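Local structure of transcriptional repressor PagR (2ZKZ) at residues V33-V44 / E78-E89. The protein represses expression of the pagA and atxA genes of Bacillus anthracis as a dimeric, DNA-binding transcriptional regulator of the ArsR family. Sequence-based numbering, arbitrary orientation.
Sequences VNELYKHKALNV and EIYYSINNPKVE
L42 and Y81 form an antiparallel hydrogen-bonded pair in the sheet of this ArsR-type winged helix: short strand 42-43, where the predicted helix-turn-helix begins, borders wing strand 78-82. Y81 N donates almost straight to L42 O (2.8 Å, 176°), and Y81 O accepts from L42 N over 3.2 Å. Y81 O also receives the CA-H of A41. CG of Y81 stands anti to its carbonyl carbon (chi1 -68°), and the ring runs alongside V44, whose CG2 meets the ring edge at CE2. A41 CB rests obliquely against the Y80 ring, 3.6 Å from CD2. Beyond the strand, I83 points at helix 27-39: its CG1 packs on L36 CB, while CD1 reaches the helix backbone beside V33 O (3.5 Å) and touches V33 CG1, the side chains crossing at about a right angle. V33 CG1, anti to its backbone N (chi1 176°), meets V88 CG1 at 3.7 Å, joining this helix to the C-terminal helix 86-95, whose I92 also touches V33. E89 OE2 lies at the Y37 ring edge, its carboxylate nearly perpendicular to the ring. Where the segments separate, one water donates to K40 O (2.7 Å) and accepts from I83 N (2.9 Å).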
ATOM      1  N   VAL A  33       5.131  -9.717  -6.225  1.00 24.20           N
ATOM      2  CA  VAL A  33       3.784  -9.508  -6.746  1.00 24.70           C
ATOM      3  C   VAL A  33       3.810  -9.166  -8.234  1.00 24.37           C
ATOM      4  O   VAL A  33       2.996  -9.675  -9.013  1.00 24.31           O
ATOM      5  CB  VAL A  33       3.048  -8.384  -5.979  1.00 23.74           C
ATOM      6  CG1 VAL A  33       1.683  -8.131  -6.611  1.00 25.14           C
ATOM      7  CG2 VAL A  33       2.894  -8.775  -4.522  1.00 22.96           C
ATOM      8  N   ASN A  34       4.733  -8.297  -8.633  1.00 24.85           N
ATOM      9  CA  ASN A  34       4.844  -7.920 -10.042  1.00 26.86           C
ATOM     10  C   ASN A  34       5.117  -9.167 -10.901  1.00 27.26           C
ATOM     11  O   ASN A  34       4.516  -9.355 -11.958  1.00 26.25           O
ATOM     12  CB  ASN A  34       5.985  -6.917 -10.238  1.00 30.36           C
ATOM     13  CG  ASN A  34       5.988  -6.312 -11.630  1.00 34.61           C
ATOM     14  OD1 ASN A  34       7.001  -6.331 -12.331  1.00 36.96           O
ATOM     15  ND2 ASN A  34       4.848  -5.771 -12.037  1.00 35.69           N
ATOM     16  N   GLU A  35       6.027 -10.018 -10.436  1.00 27.00           N
ATOM     17  CA  GLU A  35       6.365 -11.238 -11.168  1.00 29.05           C
ATOM     18  C   GLU A  35       5.167 -12.177 -11.309  1.00 28.78           C
ATOM     19  O   GLU A  35       4.962 -12.777 -12.368  1.00 28.80           O
ATOM     20  CB  GLU A  35       7.513 -11.972 -10.475  1.00 29.12           C
ATOM     21  CG  GLU A  35       8.861 -11.282 -10.569  1.00 31.34           C
ATOM     22  CD  GLU A  35       9.316 -11.055 -12.000  1.00 35.69           C
ATOM     23  OE1 GLU A  35       9.079 -11.930 -12.860  1.00 36.90           O
ATOM     24  OE2 GLU A  35       9.932 -10.004 -12.265  1.00 37.90           O
ATOM     25  N   LEU A  36       4.386 -12.321 -10.243  1.00 26.73           N
ATOM     26  CA  LEU A  36       3.211 -13.181 -10.285  1.00 28.14           C
ATOM     27  C   LEU A  36       2.160 -12.579 -11.207  1.00 31.09           C
ATOM     28  O   LEU A  36       1.374 -13.292 -11.821  1.00 31.54           O
ATOM     29  CB  LEU A  36       2.636 -13.372  -8.881  1.00 27.38           C
ATOM     30  CG  LEU A  36       3.470 -14.317  -8.016  1.00 28.68           C
ATOM     31  CD1 LEU A  36       2.974 -14.302  -6.569  1.00 28.65           C
ATOM     32  CD2 LEU A  36       3.388 -15.721  -8.608  1.00 28.02           C
ATOM     33  N   TYR A  37       2.153 -11.256 -11.297  1.00 31.42           N
ATOM     34  CA  TYR A  37       1.216 -10.563 -12.162  1.00 33.84           C
ATOM     35  C   TYR A  37       1.572 -10.883 -13.615  1.00 33.57           C
ATOM     36  O   TYR A  37       0.695 -11.111 -14.448  1.00 34.29           O
ATOM     37  CB  TYR A  37       1.296  -9.053 -11.908  1.00 34.02           C
ATOM     38  CG  TYR A  37       0.688  -8.204 -12.995  1.00 37.34           C
ATOM     39  CD1 TYR A  37      -0.671  -8.282 -13.295  1.00 37.50           C
ATOM     40  CD2 TYR A  37       1.482  -7.339 -13.746  1.00 39.87           C
ATOM     41  CE1 TYR A  37      -1.223  -7.522 -14.318  1.00 40.01           C
ATOM     42  CE2 TYR A  37       0.940  -6.573 -14.773  1.00 42.22           C
ATOM     43  CZ  TYR A  37      -0.410  -6.671 -15.053  1.00 42.22           C
ATOM     44  OH  TYR A  37      -0.940  -5.918 -16.074  1.00 46.82           O
ATOM     45  N   LYS A  38       2.867 -10.918 -13.898  1.00 34.30           N
ATOM     46  CA  LYS A  38       3.361 -11.199 -15.241  1.00 35.12           C
ATOM     47  C   LYS A  38       3.350 -12.680 -15.622  1.00 34.77           C
ATOM     48  O   LYS A  38       3.019 -13.025 -16.755  1.00 33.66           O
ATOM     49  CB  LYS A  38       4.781 -10.648 -15.400  1.00 36.13           C
ATOM     50  CG  LYS A  38       4.866  -9.125 -15.373  1.00 40.69           C
ATOM     51  CD  LYS A  38       6.286  -8.636 -15.632  1.00 42.65           C
ATOM     52  CE  LYS A  38       7.242  -9.083 -14.537  1.00 47.16           C
ATOM     53  NZ  LYS A  38       8.661  -8.767 -14.863  1.00 47.56           N
ATOM     54  N   HIS A  39       3.701 -13.552 -14.678  1.00 33.27           N
ATOM     55  CA  HIS A  39       3.754 -14.987 -14.946  1.00 32.49           C
ATOM     56  C   HIS A  39       2.563 -15.807 -14.450  1.00 32.99           C
ATOM     57  O   HIS A  39       2.475 -17.011 -14.726  1.00 32.65           O
ATOM     58  CB  HIS A  39       5.051 -15.556 -14.373  1.00 33.92           C
ATOM     59  CG  HIS A  39       6.279 -14.911 -14.929  1.00 38.08           C
ATOM     60  ND1 HIS A  39       7.119 -14.123 -14.170  1.00 39.87           N
ATOM     61  CD2 HIS A  39       6.804 -14.927 -16.177  1.00 38.84           C
ATOM     62  CE1 HIS A  39       8.109 -13.683 -14.926  1.00 39.88           C
ATOM     63  NE2 HIS A  39       7.941 -14.155 -16.149  1.00 41.45           N
ATOM     64  N   LYS A  40       1.665 -15.158 -13.712  1.00 30.84           N
ATOM     65  CA  LYS A  40       0.451 -15.784 -13.181  1.00 29.94           C
ATOM     66  C   LYS A  40       0.634 -16.877 -12.130  1.00 29.59           C
ATOM     67  O   LYS A  40      -0.122 -16.941 -11.161  1.00 27.53           O
ATOM     68  CB  LYS A  40      -0.400 -16.337 -14.332  1.00 32.45           C
ATOM     69  CG  LYS A  40      -0.759 -15.294 -15.386  1.00 36.26           C
ATOM     70  CD  LYS A  40      -1.384 -14.060 -14.749  1.00 39.58           C
ATOM     71  CE  LYS A  40      -1.545 -12.928 -15.752  1.00 43.18           C
ATOM     72  NZ  LYS A  40      -1.921 -11.639 -15.086  1.00 42.29           N
ATOM     73  N   ALA A  41       1.617 -17.747 -12.322  1.00 28.05           N
ATOM     74  CA  ALA A  41       1.849 -18.830 -11.370  1.00 27.94           C
ATOM     75  C   ALA A  41       3.333 -19.113 -11.263  1.00 26.95           C
ATOM     76  O   ALA A  41       4.000 -19.304 -12.278  1.00 29.17           O
ATOM     77  CB  ALA A  41       1.106 -20.089 -11.818  1.00 27.28           C
ATOM     78  N   LEU A  42       3.847 -19.147 -10.035  1.00 25.10           N
ATOM     79  CA  LEU A  42       5.269 -19.398  -9.810  1.00 26.24           C
ATOM     80  C   LEU A  42       5.525 -20.157  -8.512  1.00 25.89           C
ATOM     81  O   LEU A  42       4.918 -19.854  -7.479  1.00 24.12           O
ATOM     82  CB  LEU A  42       6.039 -18.074  -9.748  1.00 25.84           C
ATOM     83  CG  LEU A  42       6.112 -17.194 -10.998  1.00 27.79           C
ATOM     84  CD1 LEU A  42       6.691 -15.824 -10.616  1.00 28.89           C
ATOM     85  CD2 LEU A  42       6.975 -17.870 -12.064  1.00 28.33           C
ATOM     86  N   ASN A  43       6.415 -21.144  -8.563  1.00 25.32           N
ATOM     87  CA  ASN A  43       6.748 -21.876  -7.351  1.00 27.49           C
ATOM     88  C   ASN A  43       7.937 -21.160  -6.718  1.00 27.49           C
ATOM     89  O   ASN A  43       8.494 -20.227  -7.309  1.00 25.43           O
ATOM     90  CB  ASN A  43       7.051 -23.365  -7.643  1.00 28.77           C
ATOM     91  CG  ASN A  43       8.172 -23.574  -8.653  1.00 30.80           C
ATOM     92  OD1 ASN A  43       8.117 -24.506  -9.469  1.00 33.51           O
ATOM     93  ND2 ASN A  43       9.196 -22.742  -8.592  1.00 27.90           N
ATOM     94  N   VAL A  44       8.307 -21.575  -5.513  1.00 28.56           N
ATOM     95  CA  VAL A  44       9.407 -20.952  -4.792  1.00 29.37           C
ATOM     96  C   VAL A  44      10.719 -20.908  -5.573  1.00 30.70           C
ATOM     97  O   VAL A  44      11.401 -19.876  -5.603  1.00 29.03           O
ATOM     98  CB  VAL A  44       9.641 -21.669  -3.438  1.00 32.11           C
ATOM     99  CG1 VAL A  44      10.767 -20.991  -2.668  1.00 31.57           C
ATOM    100  CG2 VAL A  44       8.356 -21.644  -2.616  1.00 34.08           C
ATOM    101  N   GLU A  78       3.669 -30.061  -6.676  1.00 30.24           N
ATOM    102  CA  GLU A  78       3.996 -28.646  -6.743  1.00 30.92           C
ATOM    103  C   GLU A  78       3.138 -27.692  -5.929  1.00 29.76           C
ATOM    104  O   GLU A  78       1.914 -27.805  -5.876  1.00 29.33           O
ATOM    105  CB  GLU A  78       4.000 -28.161  -8.202  1.00 30.62           C
ATOM    106  CG  GLU A  78       4.576 -26.745  -8.348  1.00 34.81           C
ATOM    107  CD  GLU A  78       4.479 -26.169  -9.753  1.00 37.18           C
ATOM    108  OE1 GLU A  78       5.099 -25.113  -9.997  1.00 39.45           O
ATOM    109  OE2 GLU A  78       3.781 -26.747 -10.611  1.00 36.72           O
ATOM    110  N   ILE A  79       3.817 -26.747  -5.289  1.00 30.61           N
ATOM    111  CA  ILE A  79       3.169 -25.692  -4.522  1.00 30.62           C
ATOM    112  C   ILE A  79       3.544 -24.432  -5.295  1.00 29.63           C
ATOM    113  O   ILE A  79       4.731 -24.159  -5.484  1.00 30.84           O
ATOM    114  CB  ILE A  79       3.743 -25.555  -3.095  1.00 32.77           C
ATOM    115  CG1 ILE A  79       3.317 -26.743  -2.226  1.00 35.68           C
ATOM    116  CG2 ILE A  79       3.270 -24.232  -2.484  1.00 34.17           C
ATOM    117  CD1 ILE A  79       1.824 -26.802  -1.954  1.00 38.79           C
ATOM    118  N   TYR A  80       2.553 -23.685  -5.772  1.00 27.38           N
ATOM    119  CA  TYR A  80       2.846 -22.458  -6.502  1.00 27.57           C
ATOM    120  C   TYR A  80       1.966 -21.319  -6.002  1.00 26.83           C
ATOM    121  O   TYR A  80       0.894 -21.539  -5.444  1.00 25.43           O
ATOM    122  CB  TYR A  80       2.647 -22.634  -8.016  1.00 25.13           C
ATOM    123  CG  TYR A  80       1.229 -22.931  -8.447  1.00 29.32           C
ATOM    124  CD1 TYR A  80       0.743 -24.238  -8.458  1.00 28.43           C
ATOM    125  CD2 TYR A  80       0.369 -21.902  -8.841  1.00 27.90           C
ATOM    126  CE1 TYR A  80      -0.562 -24.517  -8.850  1.00 30.41           C
ATOM    127  CE2 TYR A  80      -0.940 -22.171  -9.232  1.00 30.57           C
ATOM    128  CZ  TYR A  80      -1.395 -23.479  -9.236  1.00 31.44           C
ATOM    129  OH  TYR A  80      -2.681 -23.750  -9.620  1.00 33.49           O
ATOM    130  N   TYR A  81       2.432 -20.099  -6.224  1.00 26.44           N
ATOM    131  CA  TYR A  81       1.711 -18.922  -5.784  1.00 25.76           C
ATOM    132  C   TYR A  81       1.039 -18.174  -6.912  1.00 25.61           C
ATOM    133  O   TYR A  81       1.458 -18.240  -8.065  1.00 23.73           O
ATOM    134  CB  TYR A  81       2.668 -17.997  -5.030  1.00 26.53           C
ATOM    135  CG  TYR A  81       3.110 -18.594  -3.721  1.00 25.86           C
ATOM    136  CD1 TYR A  81       2.366 -18.387  -2.559  1.00 26.10           C
ATOM    137  CD2 TYR A  81       4.229 -19.428  -3.653  1.00 24.59           C
ATOM    138  CE1 TYR A  81       2.717 -18.998  -1.363  1.00 28.24           C
ATOM    139  CE2 TYR A  81       4.593 -20.045  -2.457  1.00 27.44           C
ATOM    140  CZ  TYR A  81       3.825 -19.824  -1.316  1.00 30.30           C
ATOM    141  OH  TYR A  81       4.147 -20.441  -0.135  1.00 34.22           O
ATOM    142  N   SER A  82      -0.024 -17.461  -6.561  1.00 25.70           N
ATOM    143  CA  SER A  82      -0.773 -16.683  -7.524  1.00 26.50           C
ATOM    144  C   SER A  82      -1.429 -15.504  -6.821  1.00 26.35           C
ATOM    145  O   SER A  82      -1.414 -15.411  -5.592  1.00 24.21           O
ATOM    146  CB  SER A  82      -1.851 -17.554  -8.171  1.00 27.71           C
ATOM    147  OG  SER A  82      -2.783 -17.998  -7.201  1.00 24.52           O
ATOM    148  N   ILE A  83      -1.989 -14.594  -7.607  1.00 27.09           N
ATOM    149  CA  ILE A  83      -2.688 -13.442  -7.052  1.00 29.75           C
ATOM    150  C   ILE A  83      -4.172 -13.684  -7.309  1.00 31.27           C
ATOM    151  O   ILE A  83      -4.582 -13.846  -8.460  1.00 30.39           O
ATOM    152  CB  ILE A  83      -2.299 -12.125  -7.754  1.00 29.33           C
ATOM    153  CG1 ILE A  83      -0.798 -11.866  -7.626  1.00 27.88           C
ATOM    154  CG2 ILE A  83      -3.082 -10.967  -7.142  1.00 27.75           C
ATOM    155  CD1 ILE A  83      -0.316 -10.716  -8.527  1.00 25.19           C
ATOM    156  N   ASN A  84      -4.972 -13.729  -6.250  1.00 33.10           N
ATOM    157  CA  ASN A  84      -6.405 -13.933  -6.419  1.00 36.08           C
ATOM    158  C   ASN A  84      -7.219 -12.769  -5.834  1.00 35.67           C
ATOM    159  O   ASN A  84      -8.443 -12.730  -5.966  1.00 36.09           O
ATOM    160  CB  ASN A  84      -6.826 -15.262  -5.787  1.00 38.96           C
ATOM    161  CG  ASN A  84      -7.202 -15.125  -4.331  1.00 43.50           C
ATOM    162  OD1 ASN A  84      -6.509 -14.465  -3.555  1.00 44.74           O
ATOM    163  ND2 ASN A  84      -8.303 -15.763  -3.947  1.00 43.92           N
ATOM    164  N   ASN A  85      -6.532 -11.823  -5.197  1.00 34.28           N
ATOM    165  CA  ASN A  85      -7.184 -10.650  -4.618  1.00 33.36           C
ATOM    166  C   ASN A  85      -7.157  -9.537  -5.659  1.00 34.44           C
ATOM    167  O   ASN A  85      -6.087  -9.094  -6.088  1.00 33.82           O
ATOM    168  CB  ASN A  85      -6.446 -10.185  -3.363  1.00 34.43           C
ATOM    169  CG  ASN A  85      -7.221  -9.135  -2.582  1.00 34.83           C
ATOM    170  OD1 ASN A  85      -7.770  -8.195  -3.155  1.00 33.11           O
ATOM    171  ND2 ASN A  85      -7.261  -9.292  -1.265  1.00 34.78           N
ATOM    172  N   PRO A  86      -8.340  -9.076  -6.087  1.00 33.76           N
ATOM    173  CA  PRO A  86      -8.476  -8.013  -7.086  1.00 34.10           C
ATOM    174  C   PRO A  86      -7.727  -6.738  -6.702  1.00 32.49           C
ATOM    175  O   PRO A  86      -7.134  -6.075  -7.556  1.00 31.24           O
ATOM    176  CB  PRO A  86      -9.986  -7.780  -7.141  1.00 35.94           C
ATOM    177  CG  PRO A  86     -10.557  -9.104  -6.739  1.00 37.74           C
ATOM    178  CD  PRO A  86      -9.663  -9.501  -5.596  1.00 36.22           C
ATOM    179  N   LYS A  87      -7.753  -6.398  -5.415  1.00 31.24           N
ATOM    180  CA  LYS A  87      -7.082  -5.190  -4.945  1.00 32.00           C
ATOM    181  C   LYS A  87      -5.570  -5.255  -5.157  1.00 29.92           C
ATOM    182  O   LYS A  87      -4.943  -4.264  -5.550  1.00 27.71           O
ATOM    183  CB  LYS A  87      -7.395  -4.949  -3.466  1.00 34.12           C
ATOM    184  CG  LYS A  87      -8.842  -4.587  -3.181  1.00 35.85           C
ATOM    185  CD  LYS A  87      -9.005  -4.112  -1.738  1.00 40.03           C
ATOM    186  CE  LYS A  87     -10.420  -3.631  -1.449  1.00 40.14           C
ATOM    187  NZ  LYS A  87     -11.416  -4.728  -1.575  1.00 43.73           N
ATOM    188  N   VAL A  88      -4.991  -6.423  -4.903  1.00 28.40           N
ATOM    189  CA  VAL A  88      -3.557  -6.614  -5.082  1.00 27.72           C
ATOM    190  C   VAL A  88      -3.178  -6.427  -6.543  1.00 27.17           C
ATOM    191  O   VAL A  88      -2.227  -5.716  -6.857  1.00 25.15           O
ATOM    192  CB  VAL A  88      -3.108  -8.020  -4.623  1.00 25.20           C
ATOM    193  CG1 VAL A  88      -1.626  -8.216  -4.921  1.00 26.92           C
ATOM    194  CG2 VAL A  88      -3.375  -8.182  -3.140  1.00 24.58           C
ATOM    195  N   GLU A  89      -3.923  -7.063  -7.439  1.00 30.47           N
ATOM    196  CA  GLU A  89      -3.635  -6.930  -8.867  1.00 33.31           C
ATOM    197  C   GLU A  89      -3.793  -5.474  -9.291  1.00 31.77           C
ATOM    198  O   GLU A  89      -2.966  -4.937 -10.026  1.00 29.37           O
ATOM    199  CB  GLU A  89      -4.577  -7.806  -9.704  1.00 37.04           C
ATOM    200  CG  GLU A  89      -4.350  -7.656 -11.202  1.00 43.70           C
ATOM    201  CD  GLU A  89      -5.215  -8.591 -12.030  1.00 49.41           C
ATOM    202  OE1 GLU A  89      -6.450  -8.590 -11.837  1.00 52.49           O
ATOM    203  OE2 GLU A  89      -4.658  -9.324 -12.880  1.00 50.02           O
TER
HETATM  204  O   HOH W   1      -1.779 -14.909 -10.521  1.00 30.22           O
HETATM  205  O   HOH W   2       7.055 -24.008  -4.364  1.00 33.19           O